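Local coordinates for protein maltose operon transcriptional repressor (Staphylococcus aureus subsp. aureus Mu50, PDB 3HCW) that probably represses transcription of the maltose operon, its C-terminal fragment having the periplasmic-binding-protein-like fold that in related repressors senses a small-molecule effector, at residues Q6-G11 with H41-Q46; F136-G141 with Y164-T169. All coordinates share one frame; numbering follows the deposited sequence.

Contact 1 of 2, residues Q6-G11 with H41-Q46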
ATOM      1  N   GLN A   6     -18.424  27.144  -8.717  1.00 54.46           N
ATOM      2  CA  GLN A   6     -18.982  27.153  -7.364  1.00 48.50           C
ATOM      3  C   GLN A   6     -19.391  25.758  -6.925  1.00 44.29           C
ATOM      4  O   GLN A   6     -20.494  25.563  -6.407  1.00 44.24           O
ATOM      5  CB  GLN A   6     -20.182  28.112  -7.283  1.00 46.60           C
ATOM      6  CG  GLN A   6     -19.816  29.553  -6.981  1.00 54.11           C
ATOM      7  CD  GLN A   6     -19.930  29.887  -5.506  1.00 71.46           C
ATOM      8  OE1 GLN A   6     -18.941  29.854  -4.771  1.00 82.08           O
ATOM      9  NE2 GLN A   6     -21.144  30.202  -5.061  1.00 72.84           N
ATOM     10  N   THR A   7     -18.497  24.790  -7.131  1.00 39.26           N
ATOM     11  CA  THR A   7     -18.781  23.390  -6.808  1.00 41.15           C
ATOM     12  C   THR A   7     -18.278  22.935  -5.432  1.00 41.40           C
ATOM     13  O   THR A   7     -18.680  21.864  -4.954  1.00 38.79           O
ATOM     14  CB  THR A   7     -18.221  22.427  -7.885  1.00 44.55           C
ATOM     15  OG1 THR A   7     -16.789  22.420  -7.826  1.00 49.50           O
ATOM     16  CG2 THR A   7     -18.668  22.852  -9.267  1.00 45.78           C
ATOM     17  N   TYR A   8     -17.406  23.737  -4.815  1.00 44.21           N
ATOM     18  CA  TYR A   8     -16.644  23.362  -3.594  1.00 48.56           C
ATOM     19  C   TYR A   8     -15.964  22.002  -3.721  1.00 44.24           C
ATOM     20  O   TYR A   8     -15.979  21.200  -2.782  1.00 37.71           O
ATOM     21  CB  TYR A   8     -17.482  23.424  -2.297  1.00 47.83           C
ATOM     22  CG  TYR A   8     -18.159  24.751  -2.010  1.00 49.63           C
ATOM     23  CD1 TYR A   8     -17.645  25.956  -2.498  1.00 59.33           C
ATOM     24  CD2 TYR A   8     -19.308  24.800  -1.220  1.00 58.26           C
ATOM     25  CE1 TYR A   8     -18.275  27.169  -2.234  1.00 60.92           C
ATOM     26  CE2 TYR A   8     -19.948  26.007  -0.949  1.00 59.31           C
ATOM     27  CZ  TYR A   8     -19.422  27.187  -1.453  1.00 50.10           C
ATOM     28  OH  TYR A   8     -20.052  28.381  -1.184  1.00 61.43           O
ATOM     29  N   LYS A   9     -15.385  21.755  -4.896  1.00 46.36           N
ATOM     30  CA  LYS A   9     -14.690  20.503  -5.191  1.00 48.41           C
ATOM     31  C   LYS A   9     -13.331  20.748  -5.842  1.00 42.70           C
ATOM     32  O   LYS A   9     -13.170  21.680  -6.636  1.00 38.42           O
ATOM     33  CB  LYS A   9     -15.548  19.603  -6.082  1.00 56.90           C
ATOM     34  CG  LYS A   9     -16.262  18.483  -5.331  1.00 61.53           C
ATOM     35  CD  LYS A   9     -16.756  17.428  -6.301  1.00 72.87           C
ATOM     36  CE  LYS A   9     -17.015  16.107  -5.602  1.00 82.11           C
ATOM     37  NZ  LYS A   9     -17.096  14.987  -6.582  1.00 80.81           N
ATOM     38  N   ILE A  10     -12.357  19.909  -5.492  1.00 44.04           N
ATOM     39  CA  ILE A  10     -11.009  20.002  -6.061  1.00 43.56           C
ATOM     40  C   ILE A  10     -10.697  18.745  -6.873  1.00 41.60           C
ATOM     41  O   ILE A  10     -10.796  17.635  -6.355  1.00 35.80           O
ATOM     42  CB  ILE A  10      -9.908  20.175  -4.967  1.00 40.60           C
ATOM     43  CG1 ILE A  10     -10.326  21.184  -3.880  1.00 43.38           C
ATOM     44  CG2 ILE A  10      -8.544  20.519  -5.610  1.00 38.08           C
ATOM     45  CD1 ILE A  10     -10.423  22.623  -4.345  1.00 43.31           C
ATOM     46  N   GLY A  11     -10.331  18.923  -8.141  1.00 40.63           N
ATOM     47  CA  GLY A  11      -9.892  17.804  -8.972  1.00 41.17           C
ATOM     48  C   GLY A  11      -8.425  17.478  -8.740  1.00 42.46           C
ATOM     49  O   GLY A  11      -7.564  18.354  -8.810  1.00 41.57           O
ATOM     50  N   HIS A  41     -12.479  22.138   5.496  1.00 48.62           N
ATOM     51  CA  HIS A  41     -12.878  23.475   5.058  1.00 41.68           C
ATOM     52  C   HIS A  41     -14.067  23.445   4.089  1.00 42.67           C
ATOM     53  O   HIS A  41     -14.287  24.395   3.329  1.00 50.18           O
ATOM     54  CB  HIS A  41     -11.679  24.204   4.441  1.00 45.15           C
ATOM     55  CG  HIS A  41     -10.597  24.527   5.426  1.00 54.30           C
ATOM     56  ND1 HIS A  41      -9.672  23.596   5.849  1.00 65.85           N
ATOM     57  CD2 HIS A  41     -10.296  25.677   6.073  1.00 63.53           C
ATOM     58  CE1 HIS A  41      -8.850  24.158   6.717  1.00 63.88           C
ATOM     59  NE2 HIS A  41      -9.206  25.421   6.869  1.00 61.34           N
ATOM     60  N   GLY A  42     -14.824  22.348   4.116  1.00 45.50           N
ATOM     61  CA  GLY A  42     -16.032  22.201   3.297  1.00 50.01           C
ATOM     62  C   GLY A  42     -15.818  21.869   1.824  1.00 51.84           C
ATOM     63  O   GLY A  42     -16.750  21.963   1.014  1.00 50.11           O
ATOM     64  N   TYR A  43     -14.594  21.480   1.476  1.00 47.66           N
ATOM     65  CA  TYR A  43     -14.258  21.133   0.101  1.00 40.80           C
ATOM     66  C   TYR A  43     -14.193  19.630  -0.105  1.00 43.23           C
ATOM     67  O   TYR A  43     -13.663  18.901   0.732  1.00 43.23           O
ATOM     68  CB  TYR A  43     -12.945  21.805  -0.326  1.00 43.49           C
ATOM     69  CG  TYR A  43     -13.133  23.240  -0.773  1.00 45.58           C
ATOM     70  CD1 TYR A  43     -13.266  24.278   0.161  1.00 40.42           C
ATOM     71  CD2 TYR A  43     -13.203  23.560  -2.133  1.00 39.01           C
ATOM     72  CE1 TYR A  43     -13.446  25.596  -0.248  1.00 37.39           C
ATOM     73  CE2 TYR A  43     -13.378  24.876  -2.557  1.00 32.56           C
ATOM     74  CZ  TYR A  43     -13.497  25.885  -1.611  1.00 44.47           C
ATOM     75  OH  TYR A  43     -13.680  27.181  -2.026  1.00 51.35           O
ATOM     76  N   GLY A  44     -14.765  19.173  -1.215  1.00 41.74           N
ATOM     77  CA  GLY A  44     -14.684  17.768  -1.606  1.00 38.20           C
ATOM     78  C   GLY A  44     -13.532  17.592  -2.575  1.00 36.71           C
ATOM     79  O   GLY A  44     -12.954  18.575  -3.039  1.00 39.02           O
ATOM     80  N   THR A  45     -13.181  16.340  -2.858  1.00 43.60           N
ATOM     81  CA  THR A  45     -12.098  16.022  -3.792  1.00 45.76           C
ATOM     82  C   THR A  45     -12.546  14.993  -4.822  1.00 48.09           C
ATOM     83  O   THR A  45     -13.425  14.177  -4.551  1.00 44.31           O
ATOM     84  CB  THR A  45     -10.819  15.492  -3.082  1.00 46.99           C
ATOM     85  OG1 THR A  45     -11.066  14.203  -2.514  1.00 38.57           O
ATOM     86  CG2 THR A  45     -10.330  16.447  -1.993  1.00 49.30           C
ATOM     87  N   GLN A  46     -11.930  15.033  -6.001  1.00 49.25           N
ATOM     88  CA  GLN A  46     -12.250  14.091  -7.070  1.00 46.04           C
ATOM     89  C   GLN A  46     -10.986  13.668  -7.824  1.00 47.79           C
ATOM     90  O   GLN A  46     -10.459  14.409  -8.673  1.00 41.71           O
ATOM     91  CB  GLN A  46     -13.285  14.695  -8.018  1.00 46.94           C
ATOM     92  CG  GLN A  46     -13.999  13.682  -8.902  1.00 57.77           C
ATOM     93  CD  GLN A  46     -14.645  14.328 -10.119  1.00 64.51           C
ATOM     94  OE1 GLN A  46     -15.408  15.288 -10.001  1.00 63.96           O
ATOM     95  NE2 GLN A  46     -14.338  13.802 -11.298  1.00 69.37           N
TER
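K9, I10 and G11 pair in parallel with G44, T45 and Q46, the N-to-C directions of the two short strand segments 26° apart, and form the edge of a Rossmann-like sheet where helix 25-39 makes the right-handed beta-alpha-beta crossover from strand 9-13 to strand 44-47. Three backbone bonds zip them together: G44 N to Y8 O (2.8 Å), I10 N to G44 O (2.9 Å) and Q46 N to I10 O. Just ahead of the strands, Y43 CD2 comes within 3.5 Å of Y8 C, and Y8 CB stands over one face of the Y43 ring, offset toward its rim. The two tyrosine rings are inclined obliquely at 56°, their centroids 5.7 Å apart. I10 reaches the same Y43 ring from the strand: its CG1 is anti to the carbonyl carbon (chi1 -43°), and CD1 approaches Y43 CD2 at 3.7 Å. Both residues also pack on C38 of helix 25-39 and L262 of helix 247-263. On the face of K9 and Q46, the K9 chain passes over G44, CG standing 4.0 Å from G44 O, and extends to Q46, where K9 NZ stops 3.8 Å from Q46 OE1.

Contact 2 of 2, residues F136-G141 with Y164-T169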
ATOM      1  N   PHE A 136      22.587   3.400  -9.279  1.00 32.33           N
ATOM      2  CA  PHE A 136      21.264   4.009  -9.160  1.00 32.95           C
ATOM      3  C   PHE A 136      20.306   3.363 -10.148  1.00 33.57           C
ATOM      4  O   PHE A 136      20.590   3.287 -11.342  1.00 27.65           O
ATOM      5  CB  PHE A 136      21.292   5.524  -9.402  1.00 34.02           C
ATOM      6  CG  PHE A 136      20.056   6.249  -8.907  1.00 37.42           C
ATOM      7  CD1 PHE A 136      20.039   6.828  -7.628  1.00 20.58           C
ATOM      8  CD2 PHE A 136      18.913   6.362  -9.714  1.00 36.32           C
ATOM      9  CE1 PHE A 136      18.906   7.501  -7.153  1.00 25.53           C
ATOM     10  CE2 PHE A 136      17.771   7.029  -9.253  1.00 32.38           C
ATOM     11  CZ  PHE A 136      17.768   7.601  -7.969  1.00 39.01           C
ATOM     12  N   ILE A 137      19.164   2.913  -9.640  1.00 24.94           N
ATOM     13  CA  ILE A 137      18.157   2.278 -10.474  1.00 29.70           C
ATOM     14  C   ILE A 137      16.919   3.170 -10.580  1.00 27.98           C
ATOM     15  O   ILE A 137      16.353   3.589  -9.571  1.00 35.47           O
ATOM     16  CB  ILE A 137      17.810   0.852  -9.967  1.00 30.53           C
ATOM     17  CG1 ILE A 137      19.083   0.012  -9.829  1.00 26.85           C
ATOM     18  CG2 ILE A 137      16.818   0.174 -10.902  1.00 30.65           C
ATOM     19  CD1 ILE A 137      18.846  -1.449  -9.487  1.00 32.94           C
ATOM     20  N   THR A 138      16.517   3.475 -11.807  1.00 37.61           N
ATOM     21  CA  THR A 138      15.379   4.359 -12.041  1.00 37.30           C
ATOM     22  C   THR A 138      14.318   3.756 -12.979  1.00 39.17           C
ATOM     23  O   THR A 138      14.543   2.715 -13.610  1.00 32.74           O
ATOM     24  CB  THR A 138      15.837   5.778 -12.508  1.00 34.74           C
ATOM     25  OG1 THR A 138      14.738   6.691 -12.416  1.00 42.00           O
ATOM     26  CG2 THR A 138      16.392   5.762 -13.937  1.00 38.47           C
ATOM     27  N   GLU A 139      13.159   4.410 -13.025  1.00 42.58           N
ATOM     28  CA  GLU A 139      12.040   4.030 -13.886  1.00 51.86           C
ATOM     29  C   GLU A 139      11.963   4.935 -15.100  1.00 42.72           C
ATOM     30  O   GLU A 139      12.378   6.085 -15.049  1.00 46.23           O
ATOM     31  CB  GLU A 139      10.720   4.168 -13.128  1.00 53.96           C
ATOM     32  CG  GLU A 139      10.219   2.905 -12.453  1.00 70.03           C
ATOM     33  CD  GLU A 139       9.008   3.167 -11.563  1.00 74.32           C
ATOM     34  OE1 GLU A 139       9.050   4.114 -10.739  1.00 68.56           O
ATOM     35  OE2 GLU A 139       8.014   2.416 -11.687  1.00 90.67           O
ATOM     36  N   LYS A 140      11.384   4.415 -16.175  1.00 48.58           N
ATOM     37  CA  LYS A 140      11.198   5.168 -17.411  1.00 57.71           C
ATOM     38  C   LYS A 140      10.212   6.334 -17.261  1.00 57.78           C
ATOM     39  O   LYS A 140       9.433   6.401 -16.301  1.00 48.90           O
ATOM     40  CB  LYS A 140      10.760   4.232 -18.542  1.00 66.72           C
ATOM     41  CG  LYS A 140      11.227   2.793 -18.362  1.00 71.90           C
ATOM     42  CD  LYS A 140      11.855   2.254 -19.631  1.00 78.92           C
ATOM     43  CE  LYS A 140      12.464   0.888 -19.384  1.00 68.62           C
ATOM     44  NZ  LYS A 140      13.723   0.684 -20.153  1.00 73.05           N
ATOM     45  N   GLY A 141      10.257   7.243 -18.232  1.00 66.90           N
ATOM     46  CA  GLY A 141       9.531   8.504 -18.164  1.00 69.26           C
ATOM     47  C   GLY A 141      10.509   9.629 -17.885  1.00 75.04           C
ATOM     48  O   GLY A 141      11.473   9.458 -17.137  1.00 70.93           O
ATOM     49  N   TYR A 164      30.354   4.751 -10.578  1.00 41.84           N
ATOM     50  CA  TYR A 164      28.916   4.575 -10.513  1.00 44.09           C
ATOM     51  C   TYR A 164      28.315   4.283 -11.879  1.00 45.12           C
ATOM     52  O   TYR A 164      28.909   4.619 -12.905  1.00 34.82           O
ATOM     53  CB  TYR A 164      28.237   5.796  -9.883  1.00 34.19           C
ATOM     54  CG  TYR A 164      28.277   7.070 -10.709  1.00 36.78           C
ATOM     55  CD1 TYR A 164      27.278   7.353 -11.653  1.00 45.53           C
ATOM     56  CD2 TYR A 164      29.295   8.004 -10.534  1.00 35.91           C
ATOM     57  CE1 TYR A 164      27.307   8.520 -12.405  1.00 27.09           C
ATOM     58  CE2 TYR A 164      29.329   9.187 -11.280  1.00 37.00           C
ATOM     59  CZ  TYR A 164      28.330   9.437 -12.210  1.00 39.07           C
ATOM     60  OH  TYR A 164      28.352  10.605 -12.948  1.00 43.09           O
ATOM     61  N   GLN A 165      27.122   3.687 -11.863  1.00 41.10           N
ATOM     62  CA  GLN A 165      26.323   3.488 -13.058  1.00 35.62           C
ATOM     63  C   GLN A 165      24.835   3.801 -12.810  1.00 38.02           C
ATOM     64  O   GLN A 165      24.363   3.745 -11.675  1.00 39.61           O
ATOM     65  CB  GLN A 165      26.508   2.062 -13.571  1.00 29.75           C
ATOM     66  CG  GLN A 165      25.982   0.989 -12.645  1.00 33.77           C
ATOM     67  CD  GLN A 165      26.071  -0.392 -13.235  1.00 35.77           C
ATOM     68  OE1 GLN A 165      26.817  -1.239 -12.741  1.00 50.49           O
ATOM     69  NE2 GLN A 165      25.311  -0.637 -14.297  1.00 40.39           N
ATOM     70  N   ILE A 166      24.118   4.152 -13.878  1.00 44.32           N
ATOM     71  CA  ILE A 166      22.667   4.388 -13.840  1.00 34.13           C
ATOM     72  C   ILE A 166      22.016   3.283 -14.667  1.00 35.20           C
ATOM     73  O   ILE A 166      22.458   2.984 -15.784  1.00 33.13           O
ATOM     74  CB  ILE A 166      22.260   5.791 -14.443  1.00 34.83           C
ATOM     75  CG1 ILE A 166      23.093   6.958 -13.872  1.00 34.94           C
ATOM     76  CG2 ILE A 166      20.758   6.064 -14.289  1.00 36.20           C
ATOM     77  CD1 ILE A 166      22.936   7.211 -12.365  1.00 41.85           C
ATOM     78  N   ILE A 167      20.990   2.655 -14.106  1.00 32.63           N
ATOM     79  CA  ILE A 167      20.203   1.660 -14.821  1.00 33.50           C
ATOM     80  C   ILE A 167      18.766   2.156 -14.874  1.00 41.75           C
ATOM     81  O   ILE A 167      18.170   2.462 -13.839  1.00 41.63           O
ATOM     82  CB  ILE A 167      20.234   0.271 -14.132  1.00 33.15           C
ATOM     83  CG1 ILE A 167      21.653  -0.307 -14.126  1.00 36.29           C
ATOM     84  CG2 ILE A 167      19.226  -0.701 -14.789  1.00 34.51           C
ATOM     85  CD1 ILE A 167      21.813  -1.541 -13.251  1.00 35.11           C
ATOM     86  N   GLU A 168      18.228   2.256 -16.086  1.00 33.44           N
ATOM     87  CA  GLU A 168      16.825   2.568 -16.282  1.00 34.26           C
ATOM     88  C   GLU A 168      16.093   1.283 -16.647  1.00 33.24           C
ATOM     89  O   GLU A 168      16.496   0.555 -17.555  1.00 43.81           O
ATOM     90  CB  GLU A 168      16.660   3.606 -17.379  1.00 42.93           C
ATOM     91  CG  GLU A 168      15.335   4.329 -17.344  1.00 43.55           C
ATOM     92  CD  GLU A 168      15.148   5.214 -18.556  1.00 60.25           C
ATOM     93  OE1 GLU A 168      15.122   4.678 -19.687  1.00 72.66           O
ATOM     94  OE2 GLU A 168      15.021   6.444 -18.378  1.00 66.08           O
ATOM     95  N   THR A 169      15.019   0.997 -15.929  1.00 34.86           N
ATOM     96  CA  THR A 169      14.343  -0.275 -16.091  1.00 32.30           C
ATOM     97  C   THR A 169      12.847  -0.121 -15.941  1.00 37.39           C
ATOM     98  O   THR A 169      12.377   0.840 -15.325  1.00 42.01           O
ATOM     99  CB  THR A 169      14.883  -1.325 -15.081  1.00 35.04           C
ATOM    100  OG1 THR A 169      14.205  -2.577 -15.262  1.00 30.48           O
ATOM    101  CG2 THR A 169      14.700  -0.845 -13.648  1.00 38.56           C
TER
HETATM  102  O   HOH W   1      14.405  -1.745 -19.037  1.00 52.28           O
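The F136 ring has T138 CB in plane at its edge and meets the F153 ring of helix 144-159 with planes at about 55°; it leads away from the neighbouring strand, while F136 CB lies 3.8 Å from I166 CD1. This is the beta-alpha-beta unit of strand 133-139, helix 144-159 and strand 163-169, at one edge of the Rossmann-like sheet of the periplasmic-binding-protein-like fold. CG of F136 is trans to the backbone N (chi1 -163°), which turns the ring to the helix and its I150. Four parallel-strand bonds join the backbones: F136 N to Q165 O, I167 N to F136 O, T138 N to I167 O and T169 N to T138 O; the first three run nearly straight out from the carbonyls. T138 splits its branches: OG1 bonds S146 OG of the helix, and CG2 rests 3.8 Å from E168 CG. On the face of I137 and I167, T169 CG2 lies 3.6 Å from I137 CG2, and T169 packs against V175, I176 and Y179 of helix 173-187. After E139, the K140 chain folds over T169, bent at chi2 (-132°), and CE packs 3.6 Å from T169 C. K140 NZ remains 4.3 Å from E168 OE1, too far for a salt bridge, and donates to a water at 2.8 Å that in turn bonds E168 O weakly.

How the contacts relate
Contacts 1 and 2 pair the outermost strands, 44-47 and 163-169, at the two far ends of the chain's strand order, each in parallel with the strand that precedes it in the chain, with helix between. Their centres are 38 Å apart and the nearest atoms about 22 Å apart, on opposite sides of the chain's centre, so neither touches the other. This matches the two-lobed fold of the family, in which each lobe carries its own Rossmann-like core and the effector, in relatives, binds in the cleft between them. At contact 2, the E139 side chain is about 5 Å from a bound glycerol, probably from the crystallisation liquor.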